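Local coordinates for muconate lactonizing enzyme (Corynebacterium glutamicum, PDB 3I4K), which belongs to the muconate lactonizing enzyme family of the enolase superfamily and holds a magnesium ion in its barrel domain, at residues 6-11 with 81-87; 76-81 with 95-100; 12-16 with 70-74; 130-135 with 318-324. All coordinates share one frame; numbering follows the deposited sequence.

Interaction 1 (6-11 with 81-87); sequences LTIQKV and LIGRAVS
Leu6 and Ile8 offer their flat carbonyl groups to Val86 and Gly83 in two different ways. Val86 N sits 3.2 Å from Leu6 O and above the face of that carbonyl, 38° out of its plane. Gly83 N, 2.9 Å from Ile8 O, instead lies in the carbonyl plane, and its N-H points almost straight at the oxygen (174°). The flat guanidinium of Arg84 is turned to other partners and forms salt bridges with Asp95 and Glu88. Thr7 and Ala85 form a single antiparallel, non-hydrogen-bonded bridge, with Thr7 CA 4.0 Å from Ala85 CA; it is flanked by the Val86 N to Leu6 O bond and, less surely because that acceptor is crowded in the model, by Ile8 N to Arg84 O.

The donor Gly83 is part of a type II turn running from Leu81 to Arg84, and Thr7 CG2 rests 3.7 Å from Gly83 C. The side chains add apolar contacts at both ends of the segment pair. The Leu6 branch point CG meets Val86 CG1 at 3.6 Å, the two side chains crossing obliquely. Val11 CG1 touches Leu81 CD2 at 3.8 Å, nearly at a right angle. Between these, the buried Ile8 points toward the loop and sets CG2 4.2 Å from Leu81 CB. Leu6 CG is set anti to the backbone nitrogen (chi1 -155°), which carries its methyl CD2 toward Ser87.

Chemically, backbone bonds probably set how the loop after helix 66-81 lies along the start of this strand, while the side chains add apolar burial.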
loop_
_atom_site.group_PDB
_atom_site.type_symbol
_atom_site.label_atom_id
_atom_site.label_comp_id
_atom_site.label_asym_id
_atom_site.label_seq_id
_atom_site.Cartn_x
_atom_site.Cartn_y
_atom_site.Cartn_z
ATOM N N LEU A 6 5.125 25.544 -1.397
ATOM C CA LEU A 6 5.041 24.283 -2.120
ATOM C C LEU A 6 3.624 24.182 -2.674
ATOM O O LEU A 6 3.198 23.134 -3.162
ATOM C CB LEU A 6 5.333 23.132 -1.153
ATOM C CG LEU A 6 5.875 21.805 -1.681
ATOM C CD1 LEU A 6 7.148 22.035 -2.480
ATOM C CD2 LEU A 6 6.150 20.881 -0.496
ATOM N N THR A 7 2.908 25.298 -2.594
ATOM C CA THR A 7 1.531 25.401 -3.063
ATOM C C THR A 7 1.397 25.146 -4.570
ATOM O O THR A 7 2.342 25.365 -5.329
ATOM C CB THR A 7 0.966 26.803 -2.747
ATOM O OG1 THR A 7 1.125 27.080 -1.348
ATOM C CG2 THR A 7 -0.507 26.882 -3.104
ATOM N N ILE A 8 0.224 24.669 -4.987
ATOM C CA ILE A 8 -0.054 24.407 -6.399
ATOM C C ILE A 8 -0.775 25.630 -6.953
ATOM O O ILE A 8 -1.918 25.908 -6.581
ATOM C CB ILE A 8 -0.969 23.163 -6.599
ATOM C CG1 ILE A 8 -0.176 21.876 -6.388
ATOM C CG2 ILE A 8 -1.548 23.156 -8.009
ATOM C CD1 ILE A 8 0.368 21.715 -5.008
ATOM N N GLN A 9 -0.104 26.353 -7.844
ATOM C CA GLN A 9 -0.674 27.563 -8.424
ATOM C C GLN A 9 -1.533 27.264 -9.638
ATOM O O GLN A 9 -2.593 27.862 -9.823
ATOM C CB GLN A 9 0.435 28.535 -8.844
ATOM C CG GLN A 9 1.476 28.821 -7.772
ATOM C CD GLN A 9 0.881 29.418 -6.507
ATOM O OE1 GLN A 9 0.334 30.524 -6.521
ATOM N NE2 GLN A 9 0.983 28.684 -5.403
ATOM N N LYS A 10 -1.079 26.329 -10.462
ATOM C CA LYS A 10 -1.804 26.011 -11.679
ATOM C C LYS A 10 -1.573 24.582 -12.167
ATOM O O LYS A 10 -0.550 23.966 -11.868
ATOM C CB LYS A 10 -1.384 27.023 -12.756
ATOM C CG LYS A 10 -1.976 26.822 -14.143
ATOM C CD LYS A 10 -1.424 27.854 -15.134
ATOM C CE LYS A 10 0.098 27.778 -15.244
ATOM N NZ LYS A 10 0.662 28.758 -16.223
ATOM N N VAL A 11 -2.543 24.065 -12.913
ATOM C CA VAL A 11 -2.465 22.728 -13.491
ATOM C C VAL A 11 -2.959 22.830 -14.930
ATOM O O VAL A 11 -4.077 23.280 -15.171
ATOM C CB VAL A 11 -3.361 21.723 -12.735
ATOM C CG1 VAL A 11 -2.727 21.336 -11.410
ATOM C CG2 VAL A 11 -4.706 22.342 -12.487
ATOM N N LEU A 81 -6.991 20.799 -6.683
ATOM C CA LEU A 81 -5.597 20.972 -6.284
ATOM C C LEU A 81 -5.174 22.411 -5.988
ATOM O O LEU A 81 -4.429 22.668 -5.040
ATOM C CB LEU A 81 -4.668 20.430 -7.369
ATOM C CG LEU A 81 -4.604 18.935 -7.667
ATOM C CD1 LEU A 81 -5.975 18.396 -8.032
ATOM C CD2 LEU A 81 -3.626 18.730 -8.797
ATOM N N ILE A 82 -5.640 23.336 -6.819
ATOM C CA ILE A 82 -5.288 24.748 -6.707
ATOM C C ILE A 82 -5.403 25.352 -5.314
ATOM O O ILE A 82 -6.437 25.250 -4.654
ATOM C CB ILE A 82 -6.119 25.583 -7.702
ATOM C CG1 ILE A 82 -5.814 25.110 -9.124
ATOM C CG2 ILE A 82 -5.789 27.068 -7.559
ATOM C CD1 ILE A 82 -6.674 25.743 -10.177
ATOM N N GLY A 83 -4.318 25.981 -4.874
ATOM C CA GLY A 83 -4.301 26.608 -3.566
ATOM C C GLY A 83 -3.910 25.682 -2.433
ATOM O O GLY A 83 -4.010 26.061 -1.264
ATOM N N ARG A 84 -3.463 24.474 -2.766
ATOM C CA ARG A 84 -3.061 23.502 -1.748
ATOM C C ARG A 84 -1.626 23.052 -1.954
ATOM O O ARG A 84 -1.123 23.078 -3.074
ATOM C CB ARG A 84 -3.989 22.285 -1.780
ATOM C CG ARG A 84 -5.437 22.621 -1.479
ATOM C CD ARG A 84 -6.337 21.404 -1.573
ATOM N NE ARG A 84 -6.058 20.424 -0.526
ATOM C CZ ARG A 84 -6.759 19.309 -0.354
ATOM N NH1 ARG A 84 -7.779 19.037 -1.163
ATOM N NH2 ARG A 84 -6.447 18.467 0.623
ATOM N N ALA A 85 -0.968 22.647 -0.872
ATOM C CA ALA A 85 0.415 22.185 -0.952
ATOM C C ALA A 85 0.452 20.808 -1.612
ATOM O O ALA A 85 -0.406 19.967 -1.351
ATOM C CB ALA A 85 1.030 22.115 0.446
ATOM N N VAL A 86 1.444 20.579 -2.464
ATOM C CA VAL A 86 1.573 19.303 -3.152
ATOM C C VAL A 86 1.896 18.214 -2.128
ATOM O O VAL A 86 1.755 17.020 -2.409
ATOM C CB VAL A 86 2.686 19.358 -4.231
ATOM C CG1 VAL A 86 4.047 19.318 -3.576
ATOM C CG2 VAL A 86 2.530 18.204 -5.218
ATOM N N SER A 87 2.323 18.637 -0.941
ATOM C CA SER A 87 2.661 17.711 0.128
ATOM C C SER A 87 1.393 17.173 0.797
ATOM O O SER A 87 1.461 16.458 1.791
ATOM C CB SER A 87 3.563 18.396 1.167
ATOM O OG SER A 87 2.883 19.438 1.847
#

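Interaction 2 (76-81 with 95-100); sequences YLAPVL and DLERVV
Helices 76-81 and 95-99, which meet around Val80 and Leu96, run roughly antiparallel: the axes of these short segments approach to 9.4 Å and their directions differ by 141°. Backbone hydrogen bonding is irregular at Pro79, where the N atoms of residues 79 and 80 lack the bond to the preceding turn; Val80 N reaches Leu77 O at 2.9 Å instead.

The methyl Leu96 CD2 lies against the base of the opposing valine, 3.8 Å from Val80 CB, and meets Leu81 CD1 at 4.1 Å. Beside it Val80 and Val99 reach toward each other tip to tip, Val80 CG2 to Val99 CG1 at 4.1 Å. Helices 66-81 and 89-99 form a helical hairpin of the N-terminal domain, and helix 104-121 packs against it: its Val110 touches Leu77 and Leu81.

At the far end Val100 wedges one methyl between two residues. Its chi1 of -180° puts CG1 anti to the backbone N and CG2 anti to the carbonyl carbon, where Val100 CG2 lies 3.4 Å from Tyr76 CB and 3.7 Å from Leu77 CD2, both crossing at about a right angle. At the opposite end Asp95 offers Val80 CG1 its CB, while its carboxylate pairs with Arg84.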
loop_
_atom_site.group_PDB
_atom_site.type_symbol
_atom_site.label_atom_id
_atom_site.label_comp_id
_atom_site.label_asym_id
_atom_site.label_seq_id
_atom_site.Cartn_x
_atom_site.Cartn_y
_atom_site.Cartn_z
ATOM N N TYR A 76 -13.051 19.356 -13.552
ATOM C CA TYR A 76 -13.425 18.837 -12.236
ATOM C C TYR A 76 -12.296 18.490 -11.272
ATOM O O TYR A 76 -12.363 18.835 -10.097
ATOM C CB TYR A 76 -14.324 17.606 -12.400
ATOM C CG TYR A 76 -15.540 17.845 -13.258
ATOM C CD1 TYR A 76 -15.473 17.727 -14.645
ATOM C CD2 TYR A 76 -16.757 18.213 -12.686
ATOM C CE1 TYR A 76 -16.593 17.972 -15.440
ATOM C CE2 TYR A 76 -17.874 18.460 -13.472
ATOM C CZ TYR A 76 -17.782 18.338 -14.847
ATOM O OH TYR A 76 -18.887 18.597 -15.624
ATOM N N LEU A 77 -11.267 17.807 -11.757
ATOM C CA LEU A 77 -10.155 17.403 -10.902
ATOM C C LEU A 77 -9.185 18.527 -10.532
ATOM O O LEU A 77 -8.948 18.796 -9.354
ATOM C CB LEU A 77 -9.372 16.267 -11.571
ATOM C CG LEU A 77 -10.173 15.038 -12.015
ATOM C CD1 LEU A 77 -9.225 14.015 -12.605
ATOM C CD2 LEU A 77 -10.929 14.446 -10.834
ATOM N N ALA A 78 -8.617 19.165 -11.548
ATOM C CA ALA A 78 -7.650 20.242 -11.354
ATOM C C ALA A 78 -8.055 21.282 -10.310
ATOM O O ALA A 78 -7.302 21.570 -9.381
ATOM C CB ALA A 78 -7.382 20.918 -12.680
ATOM N N PRO A 79 -9.258 21.849 -10.444
ATOM C CA PRO A 79 -9.716 22.859 -9.489
ATOM C C PRO A 79 -9.654 22.455 -8.025
ATOM O O PRO A 79 -9.785 23.303 -7.140
ATOM C CB PRO A 79 -11.142 23.154 -9.955
ATOM C CG PRO A 79 -11.564 21.867 -10.592
ATOM C CD PRO A 79 -10.337 21.497 -11.382
ATOM N N VAL A 80 -9.459 21.167 -7.761
ATOM C CA VAL A 80 -9.392 20.708 -6.380
ATOM C C VAL A 80 -7.993 20.942 -5.823
ATOM O O VAL A 80 -7.831 21.258 -4.646
ATOM C CB VAL A 80 -9.745 19.190 -6.252
ATOM C CG1 VAL A 80 -9.663 18.759 -4.788
ATOM C CG2 VAL A 80 -11.159 18.923 -6.793
ATOM N N LEU A 81 -6.991 20.799 -6.683
ATOM C CA LEU A 81 -5.597 20.972 -6.284
ATOM C C LEU A 81 -5.174 22.411 -5.988
ATOM O O LEU A 81 -4.429 22.668 -5.040
ATOM C CB LEU A 81 -4.668 20.430 -7.369
ATOM C CG LEU A 81 -4.604 18.935 -7.667
ATOM C CD1 LEU A 81 -5.975 18.396 -8.032
ATOM C CD2 LEU A 81 -3.626 18.730 -8.797
ATOM N N ASP A 95 -9.837 13.692 -1.840
ATOM C CA ASP A 95 -10.878 14.663 -2.134
ATOM C C ASP A 95 -11.347 14.607 -3.584
ATOM O O ASP A 95 -12.443 15.065 -3.888
ATOM C CB ASP A 95 -10.415 16.085 -1.797
ATOM C CG ASP A 95 -10.213 16.291 -0.308
ATOM O OD1 ASP A 95 -11.038 15.790 0.487
ATOM O OD2 ASP A 95 -9.233 16.959 0.071
ATOM N N LEU A 96 -10.529 14.064 -4.481
ATOM C CA LEU A 96 -10.945 13.974 -5.873
ATOM C C LEU A 96 -12.207 13.117 -5.987
ATOM O O LEU A 96 -13.090 13.404 -6.793
ATOM C CB LEU A 96 -9.838 13.375 -6.742
ATOM C CG LEU A 96 -8.506 14.126 -6.804
ATOM C CD1 LEU A 96 -7.673 13.566 -7.957
ATOM C CD2 LEU A 96 -8.761 15.626 -7.004
ATOM N N GLU A 97 -12.280 12.066 -5.171
ATOM C CA GLU A 97 -13.426 11.160 -5.169
ATOM C C GLU A 97 -14.742 11.893 -4.931
ATOM O O GLU A 97 -15.794 11.470 -5.414
ATOM C CB GLU A 97 -13.256 10.082 -4.091
ATOM C CG GLU A 97 -12.056 9.189 -4.298
ATOM C CD GLU A 97 -12.048 8.569 -5.676
ATOM O OE1 GLU A 97 -13.051 7.912 -6.046
ATOM O OE2 GLU A 97 -11.038 8.749 -6.390
ATOM N N ARG A 98 -14.692 12.997 -4.194
ATOM C CA ARG A 98 -15.914 13.740 -3.907
ATOM C C ARG A 98 -16.485 14.467 -5.122
ATOM O O ARG A 98 -17.677 14.775 -5.160
ATOM C CB ARG A 98 -15.669 14.742 -2.768
ATOM C CG ARG A 98 -15.272 14.096 -1.441
ATOM C CD ARG A 98 -15.014 15.144 -0.363
ATOM N NE ARG A 98 -16.214 15.911 -0.020
ATOM C CZ ARG A 98 -17.228 15.444 0.707
ATOM N NH1 ARG A 98 -17.202 14.204 1.186
ATOM N NH2 ARG A 98 -18.276 16.219 0.948
ATOM N N VAL A 99 -15.646 14.720 -6.124
ATOM C CA VAL A 99 -16.089 15.435 -7.322
ATOM C C VAL A 99 -16.231 14.565 -8.569
ATOM O O VAL A 99 -17.020 14.884 -9.468
ATOM C CB VAL A 99 -15.138 16.609 -7.654
ATOM C CG1 VAL A 99 -14.962 17.490 -6.434
ATOM C CG2 VAL A 99 -13.796 16.087 -8.129
ATOM N N VAL A 100 -15.463 13.478 -8.628
ATOM C CA VAL A 100 -15.515 12.572 -9.769
ATOM C C VAL A 100 -15.311 11.118 -9.344
ATOM O O VAL A 100 -14.253 10.755 -8.835
ATOM C CB VAL A 100 -14.433 12.917 -10.822
ATOM C CG1 VAL A 100 -14.531 11.958 -11.997
ATOM C CG2 VAL A 100 -14.599 14.351 -11.303
#

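Interaction 3 (12-16 with 70-74); sequences ESRIL and KALVD
Strand 12-16, which presents Ser13, and helix 70-74, which presents Lys70 and Asp74, run nearly antiparallel, with 169° between the directions of these segments and a closest axis approach of 8.9 Å.

Polar atoms carry most of the contact. Ser13 OG donates to Asp74 OD1 at 2.6 Å, meeting the carboxylate on its syn side though somewhat out of plane. The same hydroxyl oxygen accepts from Lys70 NZ at 2.8 Å. The ammonium also donates to Ser13 O, with Lys70 NZ 2.7 Å from it and tilted from the carbonyl plane. Its third bond, a salt bridge within the helix, runs from Lys70 NZ to the syn lone pair of Asp74 OD2 at 2.8 Å. Serine, lysine and aspartate thus close a ring of bonds that should fix the rotation of the ammonium and probably favours its charged form.

Lysine arrives by an extended chain that turns at the last torsion (chi4 56°), folding NZ back toward Ser13. Midway along that chain Lys70 CD packs 3.8 Å from Ile15 CG1, the two side chains crossing at about a right angle. Leu37 of strand 30-43 touches Ser13, Ile15 and Lys70.

Arg14 leaves the strand on the side away from helix 70-74, binds Glu12 with two nitrogens, and packs on helix 366-372. Helix packing on a three-stranded antiparallel sheet is characteristic of the alpha+beta N-terminal domain of the enolase superfamily; here helix 66-81 makes that contact.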
loop_
_atom_site.group_PDB
_atom_site.type_symbol
_atom_site.label_atom_id
_atom_site.label_comp_id
_atom_site.label_asym_id
_atom_site.label_seq_id
_atom_site.Cartn_x
_atom_site.Cartn_y
_atom_site.Cartn_z
ATOM N N GLU A 12 -2.124 22.424 -15.881
ATOM C CA GLU A 12 -2.491 22.480 -17.293
ATOM C C GLU A 12 -2.519 21.084 -17.895
ATOM O O GLU A 12 -1.843 20.183 -17.408
ATOM C CB GLU A 12 -1.485 23.324 -18.084
ATOM C CG GLU A 12 -1.255 24.734 -17.560
ATOM C CD GLU A 12 -0.299 25.528 -18.445
ATOM O OE1 GLU A 12 0.789 25.001 -18.774
ATOM O OE2 GLU A 12 -0.639 26.677 -18.806
ATOM N N SER A 13 -3.294 20.915 -18.963
ATOM C CA SER A 13 -3.396 19.627 -19.642
ATOM C C SER A 13 -3.284 19.819 -21.150
ATOM O O SER A 13 -4.031 20.599 -21.743
ATOM C CB SER A 13 -4.726 18.942 -19.305
ATOM O OG SER A 13 -5.836 19.706 -19.747
ATOM N N ARG A 14 -2.347 19.106 -21.763
ATOM C CA ARG A 14 -2.137 19.203 -23.199
ATOM C C ARG A 14 -2.330 17.856 -23.877
ATOM O O ARG A 14 -1.786 16.844 -23.430
ATOM C CB ARG A 14 -0.718 19.696 -23.508
ATOM C CG ARG A 14 -0.385 21.090 -23.003
ATOM C CD ARG A 14 1.061 21.454 -23.335
ATOM N NE ARG A 14 1.364 22.841 -22.991
ATOM C CZ ARG A 14 1.397 23.320 -21.750
ATOM N NH1 ARG A 14 1.151 22.526 -20.715
ATOM N NH2 ARG A 14 1.669 24.602 -21.542
ATOM N N ILE A 15 -3.099 17.845 -24.962
ATOM C CA ILE A 15 -3.316 16.616 -25.705
ATOM C C ILE A 15 -2.191 16.497 -26.723
ATOM O O ILE A 15 -1.986 17.398 -27.538
ATOM C CB ILE A 15 -4.662 16.630 -26.453
ATOM C CG1 ILE A 15 -5.815 16.694 -25.448
ATOM C CG2 ILE A 15 -4.769 15.403 -27.344
ATOM C CD1 ILE A 15 -7.191 16.684 -26.087
ATOM N N LEU A 16 -1.453 15.395 -26.669
ATOM C CA LEU A 16 -0.355 15.181 -27.594
ATOM C C LEU A 16 -0.603 13.979 -28.491
ATOM O O LEU A 16 -0.960 12.897 -28.013
ATOM C CB LEU A 16 0.954 14.965 -26.831
ATOM C CG LEU A 16 1.336 16.000 -25.775
ATOM C CD1 LEU A 16 2.753 15.715 -25.326
ATOM C CD2 LEU A 16 1.219 17.414 -26.334
ATOM N N LYS A 70 -9.322 15.128 -20.478
ATOM C CA LYS A 70 -9.068 16.558 -20.405
ATOM C C LYS A 70 -10.301 17.261 -19.845
ATOM O O LYS A 70 -10.187 18.173 -19.031
ATOM C CB LYS A 70 -8.709 17.114 -21.789
ATOM C CG LYS A 70 -8.312 18.591 -21.779
ATOM C CD LYS A 70 -7.738 19.029 -23.122
ATOM C CE LYS A 70 -7.538 20.535 -23.176
ATOM N NZ LYS A 70 -6.665 21.029 -22.068
ATOM N N ALA A 71 -11.486 16.827 -20.260
ATOM C CA ALA A 71 -12.702 17.449 -19.757
ATOM C C ALA A 71 -12.796 17.250 -18.244
ATOM O O ALA A 71 -13.205 18.156 -17.507
ATOM C CB ALA A 71 -13.920 16.856 -20.453
ATOM N N LEU A 72 -12.401 16.072 -17.771
ATOM C CA LEU A 72 -12.458 15.797 -16.340
ATOM C C LEU A 72 -11.326 16.478 -15.562
ATOM O O LEU A 72 -11.563 17.070 -14.504
ATOM C CB LEU A 72 -12.464 14.280 -16.094
ATOM C CG LEU A 72 -13.792 13.598 -16.465
ATOM C CD1 LEU A 72 -13.665 12.078 -16.347
ATOM C CD2 LEU A 72 -14.895 14.118 -15.548
ATOM N N VAL A 73 -10.104 16.402 -16.080
ATOM C CA VAL A 73 -8.968 17.038 -15.418
ATOM C C VAL A 73 -9.197 18.549 -15.359
ATOM O O VAL A 73 -9.153 19.150 -14.284
ATOM C CB VAL A 73 -7.642 16.778 -16.169
ATOM C CG1 VAL A 73 -6.525 17.613 -15.551
ATOM C CG2 VAL A 73 -7.286 15.293 -16.107
ATOM N N ASP A 74 -9.462 19.157 -16.512
ATOM C CA ASP A 74 -9.686 20.597 -16.568
ATOM C C ASP A 74 -10.890 21.082 -15.770
ATOM O O ASP A 74 -10.759 21.932 -14.893
ATOM C CB ASP A 74 -9.834 21.066 -18.022
ATOM C CG ASP A 74 -8.531 20.994 -18.794
ATOM O OD1 ASP A 74 -7.463 20.888 -18.153
ATOM O OD2 ASP A 74 -8.568 21.059 -20.041
#

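Interaction 4 (130-135 with 318-324); sequences LGGTVR and AASTKAI
Ala318 begins the contact by offering its carbonyl oxygen to Arg135, whose NE lies 3.0 Å from Ala318 O. The donor stands above the carbonyl plane, 36° out of it, whereas the oxygen lies at the edge of the guanidinium and in its plane.

Ala319 follows with an oxygen that accepts two backbone bonds. Val134 N approaches Ala319 O at 2.7 Å nearly along the C=O axis; Arg135 N, 3.3 Å from Ala319 O, uses a lone pair in the carbonyl plane. The methyl Ala319 CB rests 3.6 Å from Arg135 O. Ser320 then turns OG against Leu130 CB at 3.4 Å, while its hydroxyl is bonded to carbonyls of Gln316 and Phe317.

Helix 308-320 follows strand 298-301 of the barrel domain, a modified TIM barrel in this superfamily, and segment 130-135 leads into its first strand, 137-144. Carbonyls in the last turn of the helix accept N-H groups of the incoming chain; the helix C-terminus would probably add a favourable electrostatic contribution for the guanidinium.

Thr321 opens a type I turn to Ile324. The Arg135 chain bends at chi3 (92°), bringing its guanidinium edge near the Thr321 and Lys322 carbonyls, neighbours rather than bonded partners. Lys322 CG meets Val134 CG1 at 3.9 Å, crossing at about a right angle. On the second subunit, Gly91 packs on Val134 and Ala94 on Lys322. Last comes Ile324 O, 3.0 Å from Arg135 NH2 but poorly angled for a hydrogen bond.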
loop_
_atom_site.group_PDB
_atom_site.type_symbol
_atom_site.label_atom_id
_atom_site.label_comp_id
_atom_site.label_asym_id
_atom_site.label_seq_id
_atom_site.Cartn_x
_atom_site.Cartn_y
_atom_site.Cartn_z
ATOM N N LEU A 130 7.977 6.618 -2.617
ATOM C CA LEU A 130 7.270 5.342 -2.683
ATOM C C LEU A 130 7.975 4.177 -1.984
ATOM O O LEU A 130 7.704 3.024 -2.299
ATOM C CB LEU A 130 7.036 4.968 -4.151
ATOM C CG LEU A 130 6.328 6.017 -5.014
ATOM C CD1 LEU A 130 6.363 5.587 -6.466
ATOM C CD2 LEU A 130 4.897 6.215 -4.532
ATOM N N GLY A 131 8.884 4.474 -1.059
ATOM C CA GLY A 131 9.572 3.414 -0.343
ATOM C C GLY A 131 11.051 3.210 -0.631
ATOM O O GLY A 131 11.695 2.366 -0.004
ATOM N N GLY A 132 11.606 3.968 -1.569
ATOM C CA GLY A 132 13.015 3.806 -1.881
ATOM C C GLY A 132 13.234 2.828 -3.014
ATOM O O GLY A 132 12.305 2.520 -3.759
ATOM N N THR A 133 14.448 2.313 -3.155
ATOM C CA THR A 133 14.693 1.396 -4.254
ATOM C C THR A 133 14.898 -0.062 -3.856
ATOM O O THR A 133 15.514 -0.365 -2.836
ATOM C CB THR A 133 15.888 1.881 -5.128
ATOM O OG1 THR A 133 17.120 1.362 -4.622
ATOM C CG2 THR A 133 15.964 3.391 -5.113
ATOM N N VAL A 134 14.340 -0.949 -4.681
ATOM C CA VAL A 134 14.427 -2.393 -4.520
ATOM C C VAL A 134 15.228 -2.927 -5.706
ATOM O O VAL A 134 15.896 -3.963 -5.610
ATOM C CB VAL A 134 13.023 -3.063 -4.580
ATOM C CG1 VAL A 134 13.153 -4.567 -4.397
ATOM C CG2 VAL A 134 12.108 -2.484 -3.524
ATOM N N ARG A 135 15.150 -2.207 -6.826
ATOM C CA ARG A 135 15.839 -2.593 -8.057
ATOM C C ARG A 135 16.159 -1.359 -8.898
ATOM O O ARG A 135 15.509 -0.312 -8.760
ATOM C CB ARG A 135 14.951 -3.532 -8.871
ATOM C CG ARG A 135 13.651 -2.863 -9.304
ATOM C CD ARG A 135 12.700 -3.791 -10.051
ATOM N NE ARG A 135 11.737 -4.456 -9.174
ATOM C CZ ARG A 135 11.881 -5.693 -8.723
ATOM N NH1 ARG A 135 12.957 -6.393 -9.064
ATOM N NH2 ARG A 135 10.943 -6.240 -7.965
ATOM N N ALA A 318 7.922 0.434 -10.312
ATOM C CA ALA A 318 8.552 -0.875 -10.337
ATOM C C ALA A 318 9.852 -0.884 -9.533
ATOM O O ALA A 318 10.209 -1.897 -8.928
ATOM C CB ALA A 318 8.827 -1.291 -11.764
ATOM N N ALA A 319 10.560 0.244 -9.527
ATOM C CA ALA A 319 11.821 0.337 -8.804
ATOM C C ALA A 319 11.636 0.210 -7.297
ATOM O O ALA A 319 12.523 -0.277 -6.598
ATOM C CB ALA A 319 12.515 1.654 -9.126
ATOM N N SER A 320 10.479 0.636 -6.808
ATOM C CA SER A 320 10.191 0.616 -5.380
ATOM C C SER A 320 9.186 -0.440 -4.934
ATOM O O SER A 320 8.868 -0.529 -3.749
ATOM C CB SER A 320 9.669 1.983 -4.965
ATOM O OG SER A 320 8.447 2.257 -5.627
ATOM N N THR A 321 8.692 -1.245 -5.867
ATOM C CA THR A 321 7.693 -2.251 -5.528
ATOM C C THR A 321 8.174 -3.685 -5.728
ATOM O O THR A 321 8.245 -4.186 -6.844
ATOM C CB THR A 321 6.421 -2.004 -6.340
ATOM O OG1 THR A 321 5.975 -0.654 -6.106
ATOM C CG2 THR A 321 5.325 -2.979 -5.930
ATOM N N LYS A 322 8.493 -4.347 -4.626
ATOM C CA LYS A 322 8.988 -5.714 -4.666
ATOM C C LYS A 322 7.969 -6.678 -5.275
ATOM O O LYS A 322 8.343 -7.662 -5.927
ATOM C CB LYS A 322 9.339 -6.160 -3.247
ATOM C CG LYS A 322 10.466 -7.163 -3.145
ATOM C CD LYS A 322 10.064 -8.530 -3.604
ATOM C CE LYS A 322 11.238 -9.490 -3.489
ATOM N NZ LYS A 322 12.391 -9.030 -4.296
ATOM N N ALA A 323 6.691 -6.394 -5.057
ATOM C CA ALA A 323 5.609 -7.237 -5.562
ATOM C C ALA A 323 5.509 -7.248 -7.097
ATOM O O ALA A 323 4.741 -8.036 -7.653
ATOM C CB ALA A 323 4.285 -6.812 -4.942
ATOM N N ILE A 324 6.244 -6.358 -7.777
ATOM C CA ILE A 324 6.262 -6.387 -9.246
ATOM C C ILE A 324 7.265 -7.509 -9.383
ATOM O O ILE A 324 8.475 -7.292 -9.412
ATOM C CB ILE A 324 6.847 -5.123 -9.882
ATOM C CG1 ILE A 324 5.900 -3.943 -9.690
ATOM C CG2 ILE A 324 7.093 -5.377 -11.386
ATOM C CD1 ILE A 324 4.599 -4.052 -10.485
#

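How the interactions relate
Interactions 1, 2 and 3 form one connected, partly buried region of the N-terminal domain. Strand 8-25 serves interactions 1 and 3, helix 66-81 serves interactions 2 and 3, and Leu81 belongs to both 1 and 2. A salt bridge between Arg84 and Asp95 joins interactions 1 and 2. Chemistry varies across this region: mainly backbone bonds where the loop meets the strand, essentially apolar packing between the helices, and a lysine-aspartate pair on the helix that bonds a strand serine. Interaction 4, about 11 Å from interaction 1 at the nearest atoms, is the buried contact of the four and lies at the barrel. It borders the second subunit along much of its length, while interaction 1 reaches it through Ser87.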